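Local coordinates for terminase, large subunit (Enterobacteria phage P22, PDB 4DKW), which drives ATP-powered translocation of viral DNA into empty capsids and, through the C-terminal nuclease domain described here, cuts the genome to start and end packaging, at residues A[4-9]-A[152-157]; A[20-25]-A[187-192]; A[26-31]-A[79-84]. All blocks are in the same frame, centred on the assembly; numbering follows the deposited sequence.

Interaction 1: residues A[4-9]-A[152-157]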
loop_
_atom_site.group_PDB
_atom_site.type_symbol
_atom_site.label_atom_id
_atom_site.label_comp_id
_atom_site.label_asym_id
_atom_site.label_seq_id
_atom_site.Cartn_x
_atom_site.Cartn_y
_atom_site.Cartn_z
ATOM N N SER A 4 -12.500 1.887 -20.685
ATOM C CA SER A 4 -13.767 2.587 -20.507
ATOM C C SER A 4 -13.617 3.792 -19.563
ATOM O O SER A 4 -14.600 4.461 -19.234
ATOM C CB SER A 4 -14.852 1.627 -20.000
ATOM O OG SER A 4 -14.495 1.068 -18.746
ATOM N N GLY A 5 -12.387 4.060 -19.124
ATOM C CA GLY A 5 -12.102 5.253 -18.347
ATOM C C GLY A 5 -11.277 5.030 -17.093
ATOM O O GLY A 5 -11.167 3.903 -16.584
ATOM N N ARG A 6 -10.699 6.118 -16.592
ATOM C CA ARG A 6 -9.882 6.055 -15.391
ATOM C C ARG A 6 -10.702 5.730 -14.155
ATOM O O ARG A 6 -11.867 6.129 -14.041
ATOM C CB ARG A 6 -9.109 7.352 -15.187
ATOM C CG ARG A 6 -7.880 7.444 -16.060
ATOM C CD ARG A 6 -7.131 8.729 -15.789
ATOM N NE ARG A 6 -7.034 8.962 -14.351
ATOM C CZ ARG A 6 -6.420 10.006 -13.799
ATOM N NH1 ARG A 6 -5.838 10.925 -14.561
ATOM N NH2 ARG A 6 -6.387 10.128 -12.480
ATOM N N ILE A 7 -10.081 4.991 -13.238
ATOM C CA ILE A 7 -10.726 4.544 -12.020
ATOM C C ILE A 7 -10.852 5.696 -11.026
ATOM O O ILE A 7 -11.909 5.888 -10.425
ATOM C CB ILE A 7 -9.970 3.333 -11.417
ATOM C CG1 ILE A 7 -10.332 2.066 -12.199
ATOM C CG2 ILE A 7 -10.309 3.161 -9.960
ATOM C CD1 ILE A 7 -9.482 0.856 -11.891
ATOM N N PHE A 8 -9.781 6.469 -10.870
ATOM C CA PHE A 8 -9.793 7.649 -10.003
ATOM C C PHE A 8 -9.848 8.929 -10.851
ATOM O O PHE A 8 -8.817 9.473 -11.252
ATOM C CB PHE A 8 -8.565 7.668 -9.077
ATOM C CG PHE A 8 -8.456 6.461 -8.166
ATOM C CD1 PHE A 8 -9.392 6.241 -7.159
ATOM C CD2 PHE A 8 -7.405 5.562 -8.301
ATOM C CE1 PHE A 8 -9.297 5.141 -6.325
ATOM C CE2 PHE A 8 -7.301 4.465 -7.462
ATOM C CZ PHE A 8 -8.251 4.254 -6.476
ATOM N N GLN A 9 -11.054 9.402 -11.143
ATOM C CA GLN A 9 -11.200 10.636 -11.906
ATOM C C GLN A 9 -11.190 11.847 -10.982
ATOM O O GLN A 9 -12.187 12.556 -10.828
ATOM C CB GLN A 9 -12.451 10.605 -12.778
ATOM C CG GLN A 9 -12.256 9.783 -14.034
ATOM C CD GLN A 9 -13.463 9.788 -14.937
ATOM O OE1 GLN A 9 -14.552 10.180 -14.527
ATOM N NE2 GLN A 9 -13.277 9.347 -16.179
ATOM N N GLU A 152 2.234 8.060 -10.729
ATOM C CA GLU A 152 2.447 7.390 -12.008
ATOM C C GLU A 152 1.412 6.303 -12.260
ATOM O O GLU A 152 0.920 6.160 -13.378
ATOM C CB GLU A 152 3.852 6.792 -12.072
ATOM C CG GLU A 152 4.961 7.834 -12.034
ATOM C CD GLU A 152 6.356 7.220 -12.060
ATOM O OE1 GLU A 152 6.485 5.998 -11.804
ATOM O OE2 GLU A 152 7.328 7.964 -12.333
ATOM N N GLU A 153 1.094 5.537 -11.219
ATOM C CA GLU A 153 0.096 4.469 -11.310
ATOM C C GLU A 153 -1.335 5.012 -11.281
ATOM O O GLU A 153 -2.197 4.566 -12.036
ATOM C CB GLU A 153 0.284 3.463 -10.173
ATOM C CG GLU A 153 1.658 2.788 -10.130
ATOM C CD GLU A 153 1.690 1.613 -9.158
ATOM O OE1 GLU A 153 0.672 1.394 -8.471
ATOM O OE2 GLU A 153 2.721 0.905 -9.081
ATOM N N PHE A 154 -1.564 5.972 -10.390
ATOM C CA PHE A 154 -2.836 6.672 -10.225
ATOM C C PHE A 154 -3.335 7.201 -11.567
ATOM O O PHE A 154 -4.526 7.086 -11.890
ATOM C CB PHE A 154 -2.620 7.804 -9.215
ATOM C CG PHE A 154 -3.833 8.659 -8.951
ATOM C CD1 PHE A 154 -4.751 8.304 -7.973
ATOM C CD2 PHE A 154 -4.012 9.860 -9.632
ATOM C CE1 PHE A 154 -5.839 9.099 -7.711
ATOM C CE2 PHE A 154 -5.111 10.664 -9.371
ATOM C CZ PHE A 154 -6.021 10.286 -8.410
ATOM N N ARG A 155 -2.408 7.753 -12.352
ATOM C CA ARG A 155 -2.714 8.327 -13.667
ATOM C C ARG A 155 -3.157 7.310 -14.723
ATOM O O ARG A 155 -3.940 7.639 -15.625
ATOM C CB ARG A 155 -1.504 9.080 -14.202
ATOM C CG ARG A 155 -1.247 10.382 -13.505
ATOM C CD ARG A 155 -0.175 11.187 -14.214
ATOM N NE ARG A 155 1.175 10.763 -13.867
ATOM C CZ ARG A 155 1.910 11.312 -12.906
ATOM N NH1 ARG A 155 1.437 12.323 -12.191
ATOM N NH2 ARG A 155 3.137 10.871 -12.682
ATOM N N LEU A 156 -2.653 6.084 -14.599
ATOM C CA LEU A 156 -2.881 5.026 -15.579
ATOM C C LEU A 156 -3.953 3.994 -15.186
ATOM O O LEU A 156 -4.360 3.188 -16.010
ATOM C CB LEU A 156 -1.569 4.290 -15.821
ATOM C CG LEU A 156 -0.431 5.136 -16.379
ATOM C CD1 LEU A 156 0.820 4.287 -16.503
ATOM C CD2 LEU A 156 -0.830 5.685 -17.728
ATOM N N TYR A 157 -4.379 4.007 -13.926
ATOM C CA TYR A 157 -5.308 3.008 -13.407
ATOM C C TYR A 157 -6.690 3.157 -14.058
ATOM O O TYR A 157 -7.351 4.197 -13.911
ATOM C CB TYR A 157 -5.427 3.176 -11.898
ATOM C CG TYR A 157 -5.757 1.916 -11.128
ATOM C CD1 TYR A 157 -5.218 0.688 -11.494
ATOM C CD2 TYR A 157 -6.567 1.968 -9.996
ATOM C CE1 TYR A 157 -5.505 -0.467 -10.761
ATOM C CE2 TYR A 157 -6.849 0.836 -9.261
ATOM C CZ TYR A 157 -6.322 -0.378 -9.642
ATOM O OH TYR A 157 -6.603 -1.505 -8.885
HETATM O O HOH W 1 -7.273 5.797 -12.049
#

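Interaction 2: residues A[20-25]-A[187-192]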
loop_
_atom_site.group_PDB
_atom_site.type_symbol
_atom_site.label_atom_id
_atom_site.label_comp_id
_atom_site.label_asym_id
_atom_site.label_seq_id
_atom_site.Cartn_x
_atom_site.Cartn_y
_atom_site.Cartn_z
ATOM N N PHE A 20 5.573 16.117 5.985
ATOM C CA PHE A 20 5.715 16.645 7.327
ATOM C C PHE A 20 6.188 15.490 8.185
ATOM O O PHE A 20 6.183 14.336 7.735
ATOM C CB PHE A 20 4.375 17.200 7.846
ATOM C CG PHE A 20 3.223 16.206 7.789
ATOM C CD1 PHE A 20 2.925 15.387 8.881
ATOM C CD2 PHE A 20 2.429 16.108 6.650
ATOM C CE1 PHE A 20 1.885 14.484 8.835
ATOM C CE2 PHE A 20 1.374 15.201 6.592
ATOM C CZ PHE A 20 1.106 14.384 7.689
ATOM N N GLU A 21 6.611 15.786 9.408
ATOM C CA GLU A 21 6.998 14.730 10.338
ATOM C C GLU A 21 5.785 14.132 11.040
ATOM O O GLU A 21 4.856 14.847 11.429
ATOM C CB GLU A 21 7.992 15.253 11.369
ATOM C CG GLU A 21 9.394 15.433 10.839
ATOM C CD GLU A 21 10.360 15.794 11.944
ATOM O OE1 GLU A 21 10.003 15.596 13.129
ATOM O OE2 GLU A 21 11.469 16.279 11.629
ATOM N N CYS A 22 5.800 12.814 11.207
ATOM C CA CYS A 22 4.677 12.116 11.830
ATOM C C CYS A 22 4.468 12.516 13.293
ATOM O O CYS A 22 5.351 12.306 14.132
ATOM C CB CYS A 22 4.883 10.601 11.749
ATOM S SG CYS A 22 3.425 9.684 12.222
ATOM N N PRO A 23 3.294 13.093 13.607
ATOM C CA PRO A 23 2.965 13.379 15.008
ATOM C C PRO A 23 2.899 12.082 15.829
ATOM O O PRO A 23 2.585 11.016 15.294
ATOM C CB PRO A 23 1.580 14.032 14.915
ATOM C CG PRO A 23 1.500 14.568 13.520
ATOM C CD PRO A 23 2.251 13.572 12.683
ATOM N N ASP A 24 3.207 12.192 17.115
ATOM C CA ASP A 24 3.222 11.065 18.039
ATOM C C ASP A 24 1.937 10.240 18.057
ATOM O O ASP A 24 1.968 9.033 18.281
ATOM C CB ASP A 24 3.484 11.578 19.458
ATOM C CG ASP A 24 4.952 11.573 19.818
ATOM O OD1 ASP A 24 5.775 11.243 18.939
ATOM O OD2 ASP A 24 5.278 11.897 20.983
ATOM N N HIS A 25 0.808 10.894 17.847
ATOM C CA HIS A 25 -0.491 10.264 18.003
ATOM C C HIS A 25 -1.037 9.692 16.697
ATOM O O HIS A 25 -2.130 9.136 16.687
ATOM C CB HIS A 25 -1.501 11.278 18.561
ATOM C CG HIS A 25 -1.531 12.565 17.794
ATOM N ND1 HIS A 25 -2.636 13.367 17.672
ATOM C CD2 HIS A 25 -0.592 13.185 17.104
ATOM C CE1 HIS A 25 -2.360 14.412 16.935
ATOM N NE2 HIS A 25 -1.125 14.335 16.562
ATOM N N ARG A 187 0.238 0.841 14.200
ATOM C CA ARG A 187 0.686 1.126 15.556
ATOM C C ARG A 187 0.904 2.629 15.774
ATOM O O ARG A 187 1.355 3.338 14.874
ATOM C CB ARG A 187 1.961 0.338 15.865
ATOM C CG ARG A 187 3.181 0.788 15.065
ATOM C CD ARG A 187 4.404 -0.088 15.331
ATOM N NE ARG A 187 4.689 -0.265 16.753
ATOM C CZ ARG A 187 5.831 -0.752 17.233
ATOM N NH1 ARG A 187 6.811 -1.097 16.408
ATOM N NH2 ARG A 187 5.999 -0.879 18.541
ATOM N N MET A 188 0.568 3.119 16.965
ATOM C CA MET A 188 0.732 4.538 17.265
ATOM C C MET A 188 2.202 4.933 17.230
ATOM O O MET A 188 3.045 4.245 17.793
ATOM C CB MET A 188 0.136 4.881 18.625
ATOM C CG MET A 188 0.096 6.366 18.884
ATOM S SD MET A 188 -0.661 6.749 20.457
ATOM C CE MET A 188 -2.246 7.382 19.937
ATOM N N MET A 189 2.499 6.041 16.555
ATOM C CA MET A 189 3.869 6.507 16.364
ATOM C C MET A 189 4.684 6.556 17.660
ATOM O O MET A 189 5.822 6.108 17.688
ATOM C CB MET A 189 3.871 7.877 15.681
ATOM C CG MET A 189 5.253 8.466 15.443
ATOM S SD MET A 189 6.272 7.558 14.279
ATOM C CE MET A 189 7.691 8.641 14.179
ATOM N N ARG A 190 4.106 7.082 18.735
ATOM C CA ARG A 190 4.846 7.173 19.992
ATOM C C ARG A 190 5.114 5.843 20.689
ATOM O O ARG A 190 6.023 5.729 21.514
ATOM C CB ARG A 190 4.202 8.163 20.959
ATOM C CG ARG A 190 2.750 7.878 21.276
ATOM C CD ARG A 190 2.391 8.427 22.646
ATOM N NE ARG A 190 2.262 7.331 23.604
ATOM C CZ ARG A 190 2.123 7.476 24.920
ATOM N NH1 ARG A 190 2.107 8.686 25.471
ATOM N NH2 ARG A 190 2.013 6.399 25.687
ATOM N N ASP A 191 4.322 4.831 20.375
ATOM C CA ASP A 191 4.527 3.492 20.951
ATOM C C ASP A 191 5.531 2.681 20.122
ATOM O O ASP A 191 6.063 1.690 20.612
ATOM C CB ASP A 191 3.200 2.731 21.004
ATOM C CG ASP A 191 2.224 3.325 22.000
ATOM O OD1 ASP A 191 2.673 4.081 22.904
ATOM O OD2 ASP A 191 1.010 3.038 21.879
ATOM N N ILE A 192 5.794 3.109 18.883
ATOM C CA ILE A 192 6.741 2.411 18.021
ATOM C C ILE A 192 8.075 2.349 18.725
ATOM O O ILE A 192 8.426 1.334 19.306
ATOM C CB ILE A 192 6.950 3.118 16.664
ATOM C CG1 ILE A 192 5.633 3.244 15.909
ATOM C CG2 ILE A 192 7.947 2.341 15.828
ATOM C CD1 ILE A 192 5.759 3.991 14.600
#

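Interaction 3: residues A[26-31]-A[79-84]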
loop_
_atom_site.group_PDB
_atom_site.type_symbol
_atom_site.label_atom_id
_atom_site.label_comp_id
_atom_site.label_asym_id
_atom_site.label_seq_id
_atom_site.Cartn_x
_atom_site.Cartn_y
_atom_site.Cartn_z
ATOM N N PHE A 26 -0.300 9.831 15.599
ATOM C CA PHE A 26 -0.724 9.215 14.337
ATOM C C PHE A 26 -0.379 7.751 14.404
ATOM O O PHE A 26 0.545 7.376 15.107
ATOM C CB PHE A 26 -0.026 9.819 13.111
ATOM C CG PHE A 26 -0.611 11.130 12.641
ATOM C CD1 PHE A 26 -1.401 11.904 13.479
ATOM C CD2 PHE A 26 -0.357 11.587 11.358
ATOM C CE1 PHE A 26 -1.916 13.101 13.045
ATOM C CE2 PHE A 26 -0.872 12.784 10.922
ATOM C CZ PHE A 26 -1.655 13.539 11.761
ATOM N N TYR A 27 -1.126 6.932 13.673
ATOM C CA TYR A 27 -0.819 5.515 13.557
ATOM C C TYR A 27 -0.065 5.217 12.261
ATOM O O TYR A 27 -0.224 5.921 11.262
ATOM C CB TYR A 27 -2.096 4.688 13.648
ATOM C CG TYR A 27 -2.663 4.674 15.040
ATOM C CD1 TYR A 27 -2.629 3.519 15.808
ATOM C CD2 TYR A 27 -3.204 5.824 15.603
ATOM C CE1 TYR A 27 -3.137 3.499 17.083
ATOM C CE2 TYR A 27 -3.715 5.818 16.881
ATOM C CZ TYR A 27 -3.682 4.656 17.618
ATOM O OH TYR A 27 -4.195 4.629 18.896
ATOM N N VAL A 28 0.767 4.180 12.294
ATOM C CA VAL A 28 1.674 3.875 11.190
ATOM C C VAL A 28 1.575 2.405 10.797
ATOM O O VAL A 28 1.585 1.527 11.656
ATOM C CB VAL A 28 3.152 4.188 11.566
ATOM C CG1 VAL A 28 4.072 3.912 10.384
ATOM C CG2 VAL A 28 3.307 5.636 12.041
ATOM N N ILE A 29 1.468 2.143 9.499
ATOM C CA ILE A 29 1.473 0.775 8.985
ATOM C C ILE A 29 2.169 0.734 7.628
ATOM O O ILE A 29 2.102 1.683 6.850
ATOM C CB ILE A 29 0.040 0.159 8.907
ATOM C CG1 ILE A 29 0.110 -1.347 8.653
ATOM C CG2 ILE A 29 -0.830 0.856 7.854
ATOM C CD1 ILE A 29 -1.219 -2.019 8.629
ATOM N N ASP A 30 2.882 -0.358 7.381
ATOM C CA ASP A 30 3.555 -0.573 6.110
ATOM C C ASP A 30 2.802 -1.630 5.329
ATOM O O ASP A 30 1.990 -2.378 5.892
ATOM C CB ASP A 30 4.998 -1.051 6.334
ATOM C CG ASP A 30 5.980 0.092 6.473
ATOM O OD1 ASP A 30 5.574 1.173 6.942
ATOM O OD2 ASP A 30 7.161 -0.094 6.110
ATOM N N ALA A 31 3.075 -1.699 4.033
ATOM C CA ALA A 31 2.503 -2.759 3.227
ATOM C C ALA A 31 3.440 -3.150 2.096
ATOM O O ALA A 31 4.273 -2.348 1.654
ATOM C CB ALA A 31 1.141 -2.361 2.703
ATOM N N ASN A 79 11.548 0.073 9.577
ATOM C CA ASN A 79 11.962 -0.639 10.782
ATOM C C ASN A 79 10.891 -0.662 11.878
ATOM O O ASN A 79 10.393 0.387 12.286
ATOM C CB ASN A 79 13.265 -0.043 11.322
ATOM C CG ASN A 79 13.917 -0.917 12.366
ATOM O OD1 ASN A 79 13.825 -2.142 12.319
ATOM N ND2 ASN A 79 14.584 -0.288 13.318
ATOM N N LYS A 80 10.547 -1.871 12.324
ATOM C CA LYS A 80 9.587 -2.117 13.410
ATOM C C LYS A 80 8.118 -1.840 13.071
ATOM O O LYS A 80 7.242 -2.017 13.916
ATOM C CB LYS A 80 9.994 -1.383 14.698
ATOM C CG LYS A 80 11.085 -2.068 15.487
ATOM C CD LYS A 80 12.278 -1.148 15.685
ATOM C CE LYS A 80 11.877 0.170 16.332
ATOM N NZ LYS A 80 13.044 1.072 16.571
ATOM N N ILE A 81 7.841 -1.426 11.839
ATOM C CA ILE A 81 6.465 -1.131 11.425
ATOM C C ILE A 81 5.782 -2.393 10.891
ATOM O O ILE A 81 6.342 -3.068 10.027
ATOM C CB ILE A 81 6.446 -0.060 10.320
ATOM C CG1 ILE A 81 7.284 1.155 10.733
ATOM C CG2 ILE A 81 5.030 0.315 9.974
ATOM C CD1 ILE A 81 6.916 1.745 12.089
ATOM N N PRO A 82 4.580 -2.723 11.404
ATOM C CA PRO A 82 3.871 -3.919 10.921
ATOM C C PRO A 82 3.627 -3.831 9.416
ATOM O O PRO A 82 3.336 -2.743 8.911
ATOM C CB PRO A 82 2.533 -3.872 11.668
ATOM C CG PRO A 82 2.745 -2.929 12.807
ATOM C CD PRO A 82 3.775 -1.951 12.366
ATOM N N VAL A 83 3.755 -4.950 8.711
ATOM C CA VAL A 83 3.624 -4.952 7.257
ATOM C C VAL A 83 2.459 -5.810 6.779
ATOM O O VAL A 83 2.384 -7.000 7.096
ATOM C CB VAL A 83 4.912 -5.462 6.580
ATOM C CG1 VAL A 83 4.755 -5.485 5.061
ATOM C CG2 VAL A 83 6.091 -4.602 6.988
ATOM N N ALA A 84 1.544 -5.199 6.028
ATOM C CA ALA A 84 0.445 -5.933 5.393
ATOM C C ALA A 84 0.939 -6.498 4.060
ATOM O O ALA A 84 1.809 -5.911 3.422
ATOM C CB ALA A 84 -0.780 -5.019 5.183
#

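Interaction 1: residues A[4-9]-A[152-157]
Ile7 and Tyr157 are joined by a nearly straight backbone hydrogen bond, Ile7 N to Tyr157 O at 2.9 Å, where the chain leaves the short strand 5-6 and passes the end of helix 148-156. Water 1 joins the same two backbones: it accepts from Phe8 N and donates to Phe154 O. The Ile7 side chain lies over one face of the Tyr157 ring, its CD1 3.8 Å from the ring centroid and displaced toward the rim, a CH-pi contact. Phe8 comes to the same tyrosine at the ring edge, with Phe8 CE2 3.6 Å from Tyr157 CD2. Phe8 CB sits 3.4 Å from Phe154 CE1. The phenylalanine rings are almost parallel, 4° between planes, but slid so far apart, 5.5 Å between centroids, that they barely overlap. Phe8, Phe154 and Tyr157 thus form an aromatic cluster, which packs the N-terminal segment on the end of helix 148-156 within the RNase H-like nuclease domain; helix 125-137 contributes Ile129 and Met136 to its surroundings. Arg6 runs along the rim of this cluster. The bend at its chi3 (44°) turns the guanidinium back over the helix backbone, with Arg155 O and the backbone of Phe154 over one face, and brings Arg6 NH2 3.4 Å from Phe154 CE2, the guanidinium and ring planes 77° apart. The same nitrogen makes a weak hydrogen bond to Phe8 O. Arg155 leans the other way, its guanidinium paired with Glu148 and Glu12. From the cluster, the Tyr157 side chain is about 10 Å from those of the magnesium-binding Asp33 and Asp171.

Interaction 2: residues A[20-25]-A[187-192]
Asp24 and Arg190 supply the one hydrogen bond across this contact: Arg190 N donates to Asp24 O over 2.9 Å, in the carbonyl plane and on a lone pair. Because Arg190 lies in the first turn of the short helix 189-193, its N-H has no carbonyl one turn earlier within that helix to bind, and the loop carbonyl takes that role. The remaining contacts are mostly van der Waals. Asp24 O also meets Met188 CG at 3.3 Å, and Met189 CB rests against both carbonyl oxygens, Pro23 O and Asp24 O, at 3.4 Å. With its CG anti to the backbone N (chi1 180°) and the chain bent at chi2, Met189 continues along Cys22, where Cys22 SG is 3.9 Å from Met189 CG. Met188 reaches over His25, its CE 3.7 Å from His25 O. This is where the loop leading into strand 27-33 meets the C-terminal strand 187-188, which runs antiparallel to that strand at an edge of the RNase H-like sheet and then turns into helix; Met189 also forms a backbone hydrogen bond with Phe26. Among the charged groups, the Asp24 carboxylate packs by its CG against Arg190 CB, at 3.7 Å, rather than against the guanidinium. Asp24 OD1 instead forms a salt bridge with Lys194, while Arg190 NE makes a long, weak one to Asp191 OD1.

Interaction 3: residues A[26-31]-A[79-84]
Asp30 uses both of its main-chain polar atoms to hold the 79-84 segment: Asp30 N donates to Pro82 O and Asp30 O accepts from Ala84 N, both at 2.9 Å. These bonds straddle Val83 and set the parallel register of Asp30 with Val83 and Ala31 with Ala84. Two CA-H...O contacts fill in the ladder, Val83 CA to Asp30 O at 3.3 Å and Ala31 CA to Ala84 O at 3.2 Å. The pairing is that of the RNase H-like fold, in which the first long strand, here 27-33 and carrying the magnesium ligand Asp33, is joined on one side antiparallel to 40-48 and on the other parallel to the strand that follows helix 67-78. The short strand segments diverge, their directions 45° apart.

Apolar contacts occur on both faces. On one, Ala31 CB and Ala84 CB meet at 4.1 Å. On the other, Val83 CG2 rests against Asp30 CB, and ahead of the paired residues Ile81 lies across Val28 and Asp30. With chi1 -51°, Ile81 CG1 lies beside the backbone N and CG2 opposite it, which turns the CG2 methyl onto Val28 CG1 at 3.7 Å and Asp30 OD1 at 3.2 Å. Ile192 of helix 189-193 packs on both Val28 and Ile81.

The polar end of Asp30 looks to strand 40-48, where His42 NE2 bonds OD2 and Gln44 NE2 bonds OD1. One buried residue therefore links three strands, its carboxylate satisfied at both oxygens and its rotation limited by two donors and the Ile81 methyl.

From the N terminus, the chain passes first through 4-9, then 20-25 and 26-31, before any contact is closed. Interaction 3 closes first, when 79-84 returns beside strand 27-33; it is nested within the loops of both other contacts. Helix 148-156 next brings 152-157 to the N-terminal segment, completing interaction 1, and 187-192 completes interaction 2, so that interactions 1 and 2 cross. Interactions 2 and 3 touch through a probable hydrogen bond from Arg187 NH1 to Lys80 O; 82-84 and 187-188 pair in succession with one edge of strand 27-33, 40-48 taking the other. Interaction 1, its centre 26 Å from that of interaction 3, ties the N-terminal segment to the helical flank across the domain.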